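Local coordinates for IclR family transcriptional regulator (Brucella abortus, PDB 5WHM), which represses transcription as an IclR-type regulator, probably binding operator DNA through a helix-turn-helix domain, with a C-terminal domain expected to sense a small molecule, at residues A13-E16 / Q21-T24; P106-L111 / A117-A122; L193-R198 / I209-R214. All blocks are in the same frame, centred on the assembly; numbering follows the deposited sequence.

Contact 1 (A13-E16 / Q21-T24); sequences AGVE and QFVT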
ATOM      1  N   ALA C  13       6.321  25.225  13.167  1.00 84.62           N
ATOM      2  CA  ALA C  13       5.555  26.263  13.839  1.00 91.59           C
ATOM      3  C   ALA C  13       4.724  27.068  12.844  1.00 97.28           C
ATOM      4  O   ALA C  13       5.182  27.400  11.745  1.00 98.55           O
ATOM      5  CB  ALA C  13       6.489  27.197  14.617  1.00 96.52           C
ATOM      6  N   GLY C  14       3.482  27.352  13.231  1.00101.84           N
ATOM      7  CA  GLY C  14       2.680  28.373  12.581  1.00106.49           C
ATOM      8  C   GLY C  14       2.148  28.055  11.200  1.00103.22           C
ATOM      9  O   GLY C  14       1.985  28.972  10.389  1.00107.59           O
ATOM     10  N   VAL C  15       1.853  26.786  10.908  1.00 94.29           N
ATOM     11  CA  VAL C  15       1.265  26.449   9.613  1.00 86.02           C
ATOM     12  C   VAL C  15      -0.191  26.902   9.559  1.00 84.98           C
ATOM     13  O   VAL C  15      -0.582  27.679   8.679  1.00 82.06           O
ATOM     14  CB  VAL C  15       1.379  24.942   9.328  1.00 75.02           C
ATOM     15  CG1 VAL C  15       1.310  24.716   7.834  1.00 70.92           C
ATOM     16  CG2 VAL C  15       2.647  24.371   9.920  1.00 74.14           C
ATOM     17  N   GLU C  16      -1.015  26.409  10.497  1.00 87.45           N
ATOM     18  CA  GLU C  16      -2.440  26.742  10.524  1.00 91.63           C
ATOM     19  C   GLU C  16      -2.686  28.246  10.651  1.00100.14           C
ATOM     20  O   GLU C  16      -3.759  28.724  10.266  1.00101.78           O
ATOM     21  CB  GLU C  16      -3.127  25.986  11.671  1.00 90.88           C
ATOM     22  CG  GLU C  16      -4.639  25.794  11.517  1.00 89.29           C
ATOM     23  CD  GLU C  16      -5.266  24.972  12.664  1.00 88.97           C
ATOM     24  OE1 GLU C  16      -5.728  23.817  12.434  1.00 80.95           O
ATOM     25  OE2 GLU C  16      -5.297  25.492  13.804  1.00 94.89           O
ATOM     26  N   GLN C  21      -6.920  27.009   6.047  1.00 55.52           N
ATOM     27  CA  GLN C  21      -7.368  25.748   5.467  1.00 46.66           C
ATOM     28  C   GLN C  21      -6.581  24.534   5.961  1.00 50.87           C
ATOM     29  O   GLN C  21      -7.035  23.399   5.761  1.00 41.13           O
ATOM     30  CB  GLN C  21      -7.254  25.827   3.947  1.00 65.11           C
ATOM     31  CG  GLN C  21      -8.244  26.764   3.277  1.00 67.30           C
ATOM     32  CD  GLN C  21      -9.371  25.977   2.637  1.00 65.87           C
ATOM     33  OE1 GLN C  21     -10.480  25.923   3.163  1.00 59.74           O
ATOM     34  NE2 GLN C  21      -9.080  25.340   1.501  1.00 65.94           N
ATOM     35  N   PHE C  22      -5.424  24.733   6.588  1.00 45.96           N
ATOM     36  CA  PHE C  22      -4.587  23.620   7.027  1.00 44.12           C
ATOM     37  C   PHE C  22      -5.165  23.000   8.304  1.00 42.79           C
ATOM     38  O   PHE C  22      -5.362  23.693   9.314  1.00 45.07           O
ATOM     39  CB  PHE C  22      -3.154  24.111   7.241  1.00 46.98           C
ATOM     40  CG  PHE C  22      -2.171  23.022   7.558  1.00 45.56           C
ATOM     41  CD1 PHE C  22      -1.628  22.244   6.550  1.00 48.39           C
ATOM     42  CD2 PHE C  22      -1.783  22.781   8.866  1.00 46.28           C
ATOM     43  CE1 PHE C  22      -0.723  21.227   6.840  1.00 42.86           C
ATOM     44  CE2 PHE C  22      -0.871  21.780   9.153  1.00 45.25           C
ATOM     45  CZ  PHE C  22      -0.339  21.012   8.130  1.00 43.51           C
ATOM     46  N   VAL C  23      -5.428  21.691   8.267  1.00 39.58           N
ATOM     47  CA  VAL C  23      -6.055  20.987   9.385  1.00 38.41           C
ATOM     48  C   VAL C  23      -4.945  20.314  10.185  1.00 38.57           C
ATOM     49  O   VAL C  23      -4.477  19.228   9.841  1.00 36.56           O
ATOM     50  CB  VAL C  23      -7.109  19.981   8.907  1.00 35.42           C
ATOM     51  CG1 VAL C  23      -7.783  19.305  10.100  1.00 34.81           C
ATOM     52  CG2 VAL C  23      -8.139  20.672   8.041  1.00 35.65           C
ATOM     53  N   THR C  24      -4.553  20.949  11.291  1.00 30.87           N
ATOM     54  CA  THR C  24      -3.406  20.496  12.077  1.00 30.13           C
ATOM     55  C   THR C  24      -3.607  19.088  12.640  1.00 30.79           C
ATOM     56  O   THR C  24      -2.681  18.275  12.620  1.00 29.46           O
ATOM     57  CB  THR C  24      -3.145  21.509  13.205  1.00 36.04           C
ATOM     58  OG1 THR C  24      -2.829  22.761  12.593  1.00 37.43           O
ATOM     59  CG2 THR C  24      -1.986  21.071  14.101  1.00 36.15           C
TER
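Glu16, in the first turn of helix 15-18, and Phe22, in the loop before helix 24-33, are the closest backbone pair, CA to CA 5.2 Å. Gly14 is the N-cap of the first helix and Val23 that of the second. Val15 meets the loop with one methyl: CG1 stands over the centre of the Phe22 ring, 3.7 Å from the ring centroid and only 8° off its normal, a CH-pi contact made square on the face. With CG of Phe22 anti to its backbone N, the ring is carried out toward that methyl. Met7, from the N-terminal arm of the same chain, touches both side chains.

The turn joins helix 15-18 to helix 24-33 in the N-terminal part of this helix-turn-helix regulator, and it also belongs to the dimer interface. Thr65 of the second subunit packs on Phe22 and hydrogen-bonds to Val23 N through its OG1, while Arg68 of that subunit lies against Val15.

Beside the apolar pair, Glu16 stretches out along an extended chain and crosses Thr24 at about a right angle. Its OE1 receives two bonds from that one residue, both weak: from Thr24 N at 3.3 Å, nearly straight at 166°, and from Thr24 OG1 at 3.1 Å. The hydroxyl can join the amide because OG1 lies beside its own backbone N (chi1 -62°). A carboxylate thus sits at the first turn of helix 24-33, where the helix dipole would probably stabilise its charge. The same reach sets Glu16 OE1 3.1 Å from Phe22 O, two acceptors with no bond between them, which would probably offset part of that gain.

Contact 2 (P106-L111 / A117-A122); sequences PLMQVL and AAVAMA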
ATOM      1  N   PRO C 106       6.037  -3.255 -20.292  1.00 40.90           N
ATOM      2  CA  PRO C 106       6.646  -4.125 -21.310  1.00 38.32           C
ATOM      3  C   PRO C 106       7.980  -3.593 -21.800  1.00 39.01           C
ATOM      4  O   PRO C 106       8.867  -4.387 -22.139  1.00 39.03           O
ATOM      5  CB  PRO C 106       5.606  -4.169 -22.437  1.00 44.61           C
ATOM      6  CG  PRO C 106       4.611  -3.112 -22.142  1.00 48.34           C
ATOM      7  CD  PRO C 106       4.727  -2.713 -20.709  1.00 44.33           C
ATOM      8  N   LEU C 107       8.132  -2.269 -21.876  1.00 37.01           N
ATOM      9  CA  LEU C 107       9.427  -1.696 -22.236  1.00 41.65           C
ATOM     10  C   LEU C 107      10.463  -1.966 -21.152  1.00 38.56           C
ATOM     11  O   LEU C 107      11.644  -2.194 -21.445  1.00 39.17           O
ATOM     12  CB  LEU C 107       9.285  -0.189 -22.481  1.00 39.51           C
ATOM     13  CG  LEU C 107       8.446   0.179 -23.703  1.00 41.41           C
ATOM     14  CD1 LEU C 107       8.163   1.663 -23.713  1.00 39.07           C
ATOM     15  CD2 LEU C 107       9.183  -0.226 -24.973  1.00 48.57           C
HETATM   16  N   MSE C 108      10.048  -1.926 -19.895  1.00 36.31           N
HETATM   17  CA  MSE C 108      10.976  -2.200 -18.801  1.00 41.86           C
HETATM   18  C   MSE C 108      11.404  -3.664 -18.822  1.00 42.74           C
HETATM   19  O   MSE C 108      12.537  -4.006 -18.469  1.00 39.32           O
HETATM   20  CB  MSE C 108      10.328  -1.851 -17.450  1.00 36.88           C
HETATM   21  CG  MSE C 108      10.174  -0.354 -17.231  1.00 35.30           C
HETATM   22 SE   MSE C 108       8.824   0.090 -15.825  0.80 39.57          SE
HETATM   23  CE  MSE C 108       9.600  -0.822 -14.290  1.00 33.27           C
ATOM     24  N   GLN C 109      10.468  -4.531 -19.217  1.00 36.59           N
ATOM     25  CA  GLN C 109      10.779  -5.954 -19.291  1.00 40.32           C
ATOM     26  C   GLN C 109      11.852  -6.230 -20.341  1.00 39.62           C
ATOM     27  O   GLN C 109      12.798  -6.984 -20.084  1.00 42.14           O
ATOM     28  CB  GLN C 109       9.504  -6.747 -19.577  1.00 44.45           C
ATOM     29  CG  GLN C 109       9.687  -8.259 -19.560  1.00 47.72           C
ATOM     30  CD  GLN C 109      10.030  -8.779 -18.182  1.00 47.07           C
ATOM     31  OE1 GLN C 109       9.196  -8.772 -17.290  1.00 49.90           O
ATOM     32  NE2 GLN C 109      11.264  -9.230 -18.004  1.00 49.58           N
ATOM     33  N   VAL C 110      11.745  -5.596 -21.517  1.00 38.65           N
ATOM     34  CA  VAL C 110      12.756  -5.746 -22.567  1.00 46.37           C
ATOM     35  C   VAL C 110      14.131  -5.316 -22.066  1.00 43.84           C
ATOM     36  O   VAL C 110      15.136  -5.996 -22.305  1.00 46.31           O
ATOM     37  CB  VAL C 110      12.337  -4.955 -23.824  1.00 48.99           C
ATOM     38  CG1 VAL C 110      13.485  -4.897 -24.853  1.00 53.63           C
ATOM     39  CG2 VAL C 110      11.079  -5.564 -24.437  1.00 49.54           C
ATOM     40  N   LEU C 111      14.203  -4.183 -21.364  1.00 40.58           N
ATOM     41  CA  LEU C 111      15.496  -3.727 -20.863  1.00 39.20           C
ATOM     42  C   LEU C 111      16.017  -4.647 -19.768  1.00 35.94           C
ATOM     43  O   LEU C 111      17.201  -5.011 -19.762  1.00 38.83           O
ATOM     44  CB  LEU C 111      15.396  -2.296 -20.354  1.00 37.62           C
ATOM     45  CG  LEU C 111      16.719  -1.771 -19.768  1.00 40.01           C
ATOM     46  CD1 LEU C 111      17.884  -1.862 -20.806  1.00 38.77           C
ATOM     47  CD2 LEU C 111      16.571  -0.373 -19.248  1.00 41.46           C
ATOM     48  N   ALA C 117      18.990  -7.602 -15.253  1.00 46.18           N
ATOM     49  CA  ALA C 117      18.997  -6.816 -14.034  1.00 44.20           C
ATOM     50  C   ALA C 117      17.616  -6.192 -13.826  1.00 41.52           C
ATOM     51  O   ALA C 117      16.825  -6.065 -14.761  1.00 54.38           O
ATOM     52  CB  ALA C 117      20.075  -5.733 -14.089  1.00 43.51           C
ATOM     53  N   ALA C 118      17.354  -5.758 -12.599  1.00 40.18           N
ATOM     54  CA  ALA C 118      16.052  -5.182 -12.265  1.00 37.96           C
ATOM     55  C   ALA C 118      15.883  -3.760 -12.819  1.00 48.64           C
ATOM     56  O   ALA C 118      16.793  -2.924 -12.734  1.00 35.41           O
ATOM     57  CB  ALA C 118      15.861  -5.178 -10.750  1.00 44.66           C
ATOM     58  N   VAL C 119      14.709  -3.488 -13.386  1.00 34.69           N
ATOM     59  CA  VAL C 119      14.327  -2.162 -13.870  1.00 32.96           C
ATOM     60  C   VAL C 119      13.122  -1.714 -13.046  1.00 31.49           C
ATOM     61  O   VAL C 119      12.179  -2.498 -12.856  1.00 31.88           O
ATOM     62  CB  VAL C 119      14.005  -2.177 -15.376  1.00 33.50           C
ATOM     63  CG1 VAL C 119      13.537  -0.831 -15.884  1.00 32.15           C
ATOM     64  CG2 VAL C 119      15.280  -2.652 -16.188  1.00 35.29           C
ATOM     65  N   ALA C 120      13.171  -0.480 -12.531  1.00 30.15           N
ATOM     66  CA  ALA C 120      12.136   0.004 -11.619  1.00 29.04           C
ATOM     67  C   ALA C 120      11.653   1.377 -12.063  1.00 28.02           C
ATOM     68  O   ALA C 120      12.340   2.106 -12.800  1.00 28.34           O
ATOM     69  CB  ALA C 120      12.627   0.062 -10.151  1.00 29.01           C
HETATM   70  N   MSE C 121      10.453   1.712 -11.598  1.00 27.37           N
HETATM   71  CA  MSE C 121       9.868   3.023 -11.761  1.00 33.28           C
HETATM   72  C   MSE C 121       9.541   3.587 -10.353  1.00 26.25           C
HETATM   73  O   MSE C 121       8.963   2.880  -9.540  1.00 26.26           O
HETATM   74  CB  MSE C 121       8.612   2.953 -12.623  1.00 29.88           C
HETATM   75  CG  MSE C 121       7.922   4.286 -12.816  1.00 31.18           C
HETATM   76 SE   MSE C 121       6.296   4.099 -13.903  0.77 38.13          SE
HETATM   77  CE  MSE C 121       5.163   2.965 -12.736  1.00 33.12           C
ATOM     78  N   ALA C 122       9.962   4.828 -10.086  1.00 27.85           N
ATOM     79  CA  ALA C 122       9.912   5.405  -8.745  1.00 32.67           C
ATOM     80  C   ALA C 122       9.453   6.855  -8.820  1.00 32.08           C
ATOM     81  O   ALA C 122       9.571   7.502  -9.863  1.00 27.30           O
ATOM     82  CB  ALA C 122      11.284   5.339  -8.047  1.00 29.25           C
TER
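Val119 is the first residue of strand 118-125 to meet helix 101-115, pushing its two methyls against Met108 and Leu111. Helix and strand run nearly antiparallel, 153° between their directions, with the axes of the short segments 8.0 Å apart. This is a helix laid on one face of the six-stranded antiparallel sheet of the C-terminal domain, the GAF-like fold of IclR regulators, and the strand it covers follows it directly in the chain.

The branches of Val119 divide the work. CG1, anti to the backbone N (chi1 177°), presses on the base of the Met108 side chain, 3.7 Å from its CG and close to CB as well. CG2 goes to the next turn of the helix and lies 4.0 Å from Leu111 CG, the two side chains crossing at about a right angle. Between these touches CG2 also passes the carbonyl oxygen of Met108, 3.8 Å away.

Ala120 turns its methyl away from the helix and meets Tyr131 of strand 128-135; what it offers Met108 is its backbone. Met121 offers its backbone N, 3.8 Å from Met108 CE, and then CB at 4.2 Å, while its selenium end leads off elsewhere; Phe233 of strand 229-238 touches both selenomethionines. Helix 244-265 closes on the same helix, with Met258 against Met108 and Leu255 against Leu111. No hydrogen bond joins the two segments, and all five touching residues are buried.

Met108 runs extended toward the strand as far as its selenium and then bends (chi3 60°), which sets the terminal methyl CE over the backbone, 3.4 Å from Val119 O and 3.7 Å from Ala120 C.

Contact 3 (L193-R198 / I209-R214); sequences LDRALR and IGEWHR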
ATOM      1  N   LEU C 193      26.780  13.978  -5.185  1.00 55.32           N
ATOM      2  CA  LEU C 193      25.630  14.553  -5.867  1.00 54.44           C
ATOM      3  C   LEU C 193      26.060  15.454  -7.023  1.00 52.39           C
ATOM      4  O   LEU C 193      25.473  15.396  -8.111  1.00 49.18           O
ATOM      5  CB  LEU C 193      24.785  15.316  -4.850  1.00 57.87           C
ATOM      6  CG  LEU C 193      23.386  15.757  -5.229  1.00 60.68           C
ATOM      7  CD1 LEU C 193      22.533  14.552  -5.659  1.00 56.93           C
ATOM      8  CD2 LEU C 193      22.795  16.452  -4.031  1.00 63.62           C
ATOM      9  N   ASP C 194      27.086  16.286  -6.809  1.00 52.24           N
ATOM     10  CA  ASP C 194      27.578  17.153  -7.880  1.00 55.52           C
ATOM     11  C   ASP C 194      28.092  16.349  -9.066  1.00 52.52           C
ATOM     12  O   ASP C 194      27.934  16.768 -10.218  1.00 49.50           O
ATOM     13  CB  ASP C 194      28.681  18.080  -7.360  1.00 61.09           C
ATOM     14  CG  ASP C 194      28.132  19.314  -6.657  1.00 73.75           C
ATOM     15  OD1 ASP C 194      26.932  19.622  -6.842  1.00 77.80           O
ATOM     16  OD2 ASP C 194      28.909  19.987  -5.932  1.00 81.62           O
ATOM     17  N   ARG C 195      28.736  15.207  -8.808  1.00 54.99           N
ATOM     18  CA  ARG C 195      29.097  14.306  -9.901  1.00 51.60           C
ATOM     19  C   ARG C 195      27.868  13.864 -10.683  1.00 47.01           C
ATOM     20  O   ARG C 195      27.885  13.840 -11.920  1.00 44.63           O
ATOM     21  CB  ARG C 195      29.846  13.085  -9.369  1.00 52.75           C
ATOM     22  CG  ARG C 195      31.349  13.226  -9.362  1.00 63.30           C
ATOM     23  CD  ARG C 195      32.020  11.885  -9.079  1.00 68.73           C
ATOM     24  NE  ARG C 195      31.539  11.312  -7.824  1.00 70.53           N
ATOM     25  CZ  ARG C 195      32.093  11.549  -6.640  1.00 73.23           C
ATOM     26  NH1 ARG C 195      33.155  12.346  -6.559  1.00 76.83           N
ATOM     27  NH2 ARG C 195      31.593  10.994  -5.539  1.00 70.49           N
ATOM     28  N   ALA C 196      26.790  13.494  -9.973  1.00 49.71           N
ATOM     29  CA  ALA C 196      25.588  13.008 -10.638  1.00 49.20           C
ATOM     30  C   ALA C 196      24.923  14.120 -11.437  1.00 49.96           C
ATOM     31  O   ALA C 196      24.510  13.915 -12.589  1.00 46.91           O
ATOM     32  CB  ALA C 196      24.612  12.419  -9.608  1.00 43.69           C
ATOM     33  N   LEU C 197      24.822  15.309 -10.844  1.00 44.87           N
ATOM     34  CA  LEU C 197      24.202  16.422 -11.553  1.00 50.50           C
ATOM     35  C   LEU C 197      24.976  16.743 -12.812  1.00 48.99           C
ATOM     36  O   LEU C 197      24.390  17.076 -13.847  1.00 49.11           O
ATOM     37  CB  LEU C 197      24.096  17.649 -10.636  1.00 53.65           C
ATOM     38  CG  LEU C 197      23.234  17.488  -9.369  1.00 55.91           C
ATOM     39  CD1 LEU C 197      23.323  18.735  -8.471  1.00 62.79           C
ATOM     40  CD2 LEU C 197      21.769  17.162  -9.672  1.00 52.60           C
ATOM     41  N   ARG C 198      26.309  16.638 -12.742  1.00 50.38           N
ATOM     42  CA  ARG C 198      27.156  16.852 -13.901  1.00 48.77           C
ATOM     43  C   ARG C 198      26.929  15.780 -14.963  1.00 50.22           C
ATOM     44  O   ARG C 198      26.853  16.084 -16.164  1.00 43.94           O
ATOM     45  CB  ARG C 198      28.616  16.857 -13.444  1.00 55.93           C
ATOM     46  CG  ARG C 198      29.585  16.992 -14.546  1.00 61.01           C
ATOM     47  CD  ARG C 198      29.393  18.314 -15.259  1.00 68.50           C
ATOM     48  NE  ARG C 198      29.392  19.460 -14.352  1.00 74.23           N
ATOM     49  CZ  ARG C 198      30.493  20.119 -13.995  1.00 78.78           C
ATOM     50  NH1 ARG C 198      31.670  19.726 -14.465  1.00 81.03           N
ATOM     51  NH2 ARG C 198      30.431  21.164 -13.171  1.00 79.96           N
ATOM     52  N   ILE C 209      27.324   4.303  -8.368  1.00 39.42           N
ATOM     53  CA  ILE C 209      28.284   3.196  -8.403  1.00 42.73           C
ATOM     54  C   ILE C 209      28.651   2.872  -6.956  1.00 45.14           C
ATOM     55  O   ILE C 209      29.616   3.409  -6.391  1.00 46.30           O
ATOM     56  CB  ILE C 209      29.512   3.533  -9.246  1.00 42.74           C
ATOM     57  CG1 ILE C 209      29.093   3.951 -10.655  1.00 39.47           C
ATOM     58  CG2 ILE C 209      30.481   2.350  -9.276  1.00 44.87           C
ATOM     59  CD1 ILE C 209      28.220   2.921 -11.351  1.00 40.39           C
ATOM     60  N   GLY C 210      27.874   1.970  -6.354  1.00 48.24           N
ATOM     61  CA  GLY C 210      28.085   1.556  -4.973  1.00 50.54           C
ATOM     62  C   GLY C 210      27.864   2.637  -3.935  1.00 49.48           C
ATOM     63  O   GLY C 210      28.369   2.519  -2.814  1.00 52.43           O
ATOM     64  N   GLU C 211      27.122   3.688  -4.268  1.00 47.06           N
ATOM     65  CA  GLU C 211      26.958   4.815  -3.357  1.00 50.01           C
ATOM     66  C   GLU C 211      25.645   4.755  -2.578  1.00 51.82           C
ATOM     67  O   GLU C 211      25.370   5.647  -1.765  1.00 52.80           O
ATOM     68  CB  GLU C 211      27.075   6.125  -4.136  1.00 49.31           C
ATOM     69  CG  GLU C 211      28.464   6.315  -4.743  1.00 56.10           C
ATOM     70  CD  GLU C 211      28.497   7.379  -5.827  1.00 57.27           C
ATOM     71  OE1 GLU C 211      28.250   7.050  -7.029  1.00 56.79           O
ATOM     72  OE2 GLU C 211      28.756   8.539  -5.460  1.00 57.22           O
ATOM     73  N   TRP C 212      24.834   3.727  -2.804  1.00 50.15           N
ATOM     74  CA  TRP C 212      23.732   3.402  -1.918  1.00 50.46           C
ATOM     75  C   TRP C 212      24.064   2.164  -1.096  1.00 52.99           C
ATOM     76  O   TRP C 212      24.144   2.246   0.131  1.00 53.86           O
ATOM     77  CB  TRP C 212      22.431   3.206  -2.707  1.00 49.27           C
ATOM     78  CG  TRP C 212      21.362   2.529  -1.861  1.00 48.67           C
ATOM     79  CD1 TRP C 212      20.799   2.999  -0.705  1.00 47.50           C
ATOM     80  CD2 TRP C 212      20.780   1.248  -2.098  1.00 48.09           C
ATOM     81  NE1 TRP C 212      19.888   2.094  -0.221  1.00 49.83           N
ATOM     82  CE2 TRP C 212      19.865   1.005  -1.052  1.00 52.13           C
ATOM     83  CE3 TRP C 212      20.941   0.282  -3.101  1.00 46.79           C
ATOM     84  CZ2 TRP C 212      19.104  -0.160  -0.987  1.00 53.66           C
ATOM     85  CZ3 TRP C 212      20.188  -0.870  -3.033  1.00 52.18           C
ATOM     86  CH2 TRP C 212      19.279  -1.084  -1.984  1.00 52.97           C
ATOM     87  N   HIS C 213      24.284   1.023  -1.753  1.00 56.36           N
ATOM     88  CA  HIS C 213      24.855  -0.179  -1.152  1.00 59.93           C
ATOM     89  C   HIS C 213      26.147  -0.514  -1.883  1.00 61.48           C
ATOM     90  O   HIS C 213      26.214  -0.407  -3.111  1.00 55.65           O
ATOM     91  CB  HIS C 213      23.899  -1.371  -1.236  1.00 65.90           C
ATOM     92  CG  HIS C 213      22.860  -1.405  -0.157  1.00 73.50           C
ATOM     93  ND1 HIS C 213      21.883  -2.379  -0.098  1.00 76.19           N
ATOM     94  CD2 HIS C 213      22.642  -0.590   0.904  1.00 76.72           C
ATOM     95  CE1 HIS C 213      21.107  -2.160   0.951  1.00 76.65           C
ATOM     96  NE2 HIS C 213      21.547  -1.082   1.576  1.00 77.03           N
ATOM     97  N   ARG C 214      27.156  -0.960  -1.121  1.00 71.72           N
ATOM     98  CA  ARG C 214      28.528  -1.040  -1.628  1.00 78.75           C
ATOM     99  C   ARG C 214      28.638  -1.868  -2.906  1.00 73.32           C
ATOM    100  O   ARG C 214      29.385  -1.501  -3.820  1.00 73.35           O
ATOM    101  CB  ARG C 214      29.453  -1.611  -0.547  1.00 90.03           C
ATOM    102  CG  ARG C 214      29.880  -0.612   0.538  1.00 99.26           C
ATOM    103  CD  ARG C 214      30.661  -1.318   1.652  1.00108.53           C
ATOM    104  NE  ARG C 214      31.251  -0.407   2.637  1.00114.37           N
ATOM    105  CZ  ARG C 214      30.622   0.045   3.720  1.00115.98           C
ATOM    106  NH1 ARG C 214      29.369  -0.312   3.960  1.00114.30           N
ATOM    107  NH2 ARG C 214      31.243   0.862   4.563  1.00118.87           N
TER
HETATM  108  O   HOH W   1      28.804  10.372  -7.700  1.00 43.79           O
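Glu211 OE2 is gripped from several directions: a water donates to it at 2.9 Å, Arg160 NH2 of helix 157-165 forms a salt bridge with it, and Arg195 NH2 adds a long salt bridge at 3.8 Å. The same water accepts from Arg195 NE, also at 2.9 Å. Arg195 and Glu211 are therefore joined twice, through the water and by a charge pair too long for a hydrogen bond.

OE2 lies at the edge of the Arg195 guanidinium, near its plane, but the carboxylate is turned 42° from that plane, unlike a flat two-pronged pairing. Arg195 bends at chi3 (-56°), which swings NE and NH2 round to face the acid. Glu211 reaches toward it from the loop on a chain extended beyond CG, and its remaining oxygen is used at home: OE1 accepts from Ile209 N at 3.2 Å through its anti lone pair, in a bond bent at 142°. This bond ties the acid back to the end of strand 206-209.

In the C-terminal domain the contact joins helix 186-203 to the turn between two neighbouring antiparallel strands, 206-209 and 216-225, at the margin of the sheet. Leu193 and Ala196, on the same helix, pack on Arg160.

With two arginines and a water about one oxygen, Glu211 probably stays ionised, while its attraction to Arg195 is likely softened by distance and by the exposed setting of that arginine.

Contact 1 belongs to the N-terminal, probably DNA-binding part of the chain, whereas contacts 2 and 3 both lie in the C-terminal domain, around one six-stranded sheet. Their centres are 21 Å apart, and about 41 and 37 Å from the centre of contact 1. Contact 2 is core, wholly apolar between its segments and set on a central strand. Contact 3 is surface, charged and water-bridged, beside an outermost strand of the chain's sheet. Contact 1 is mixed, a buried aliphatic-aromatic pair next to a weakly bonded carboxylate, and it alone is touched by the second subunit. Helix 244-265 links the other two, packing against 106-111 and reaching Ile209 of 209-214.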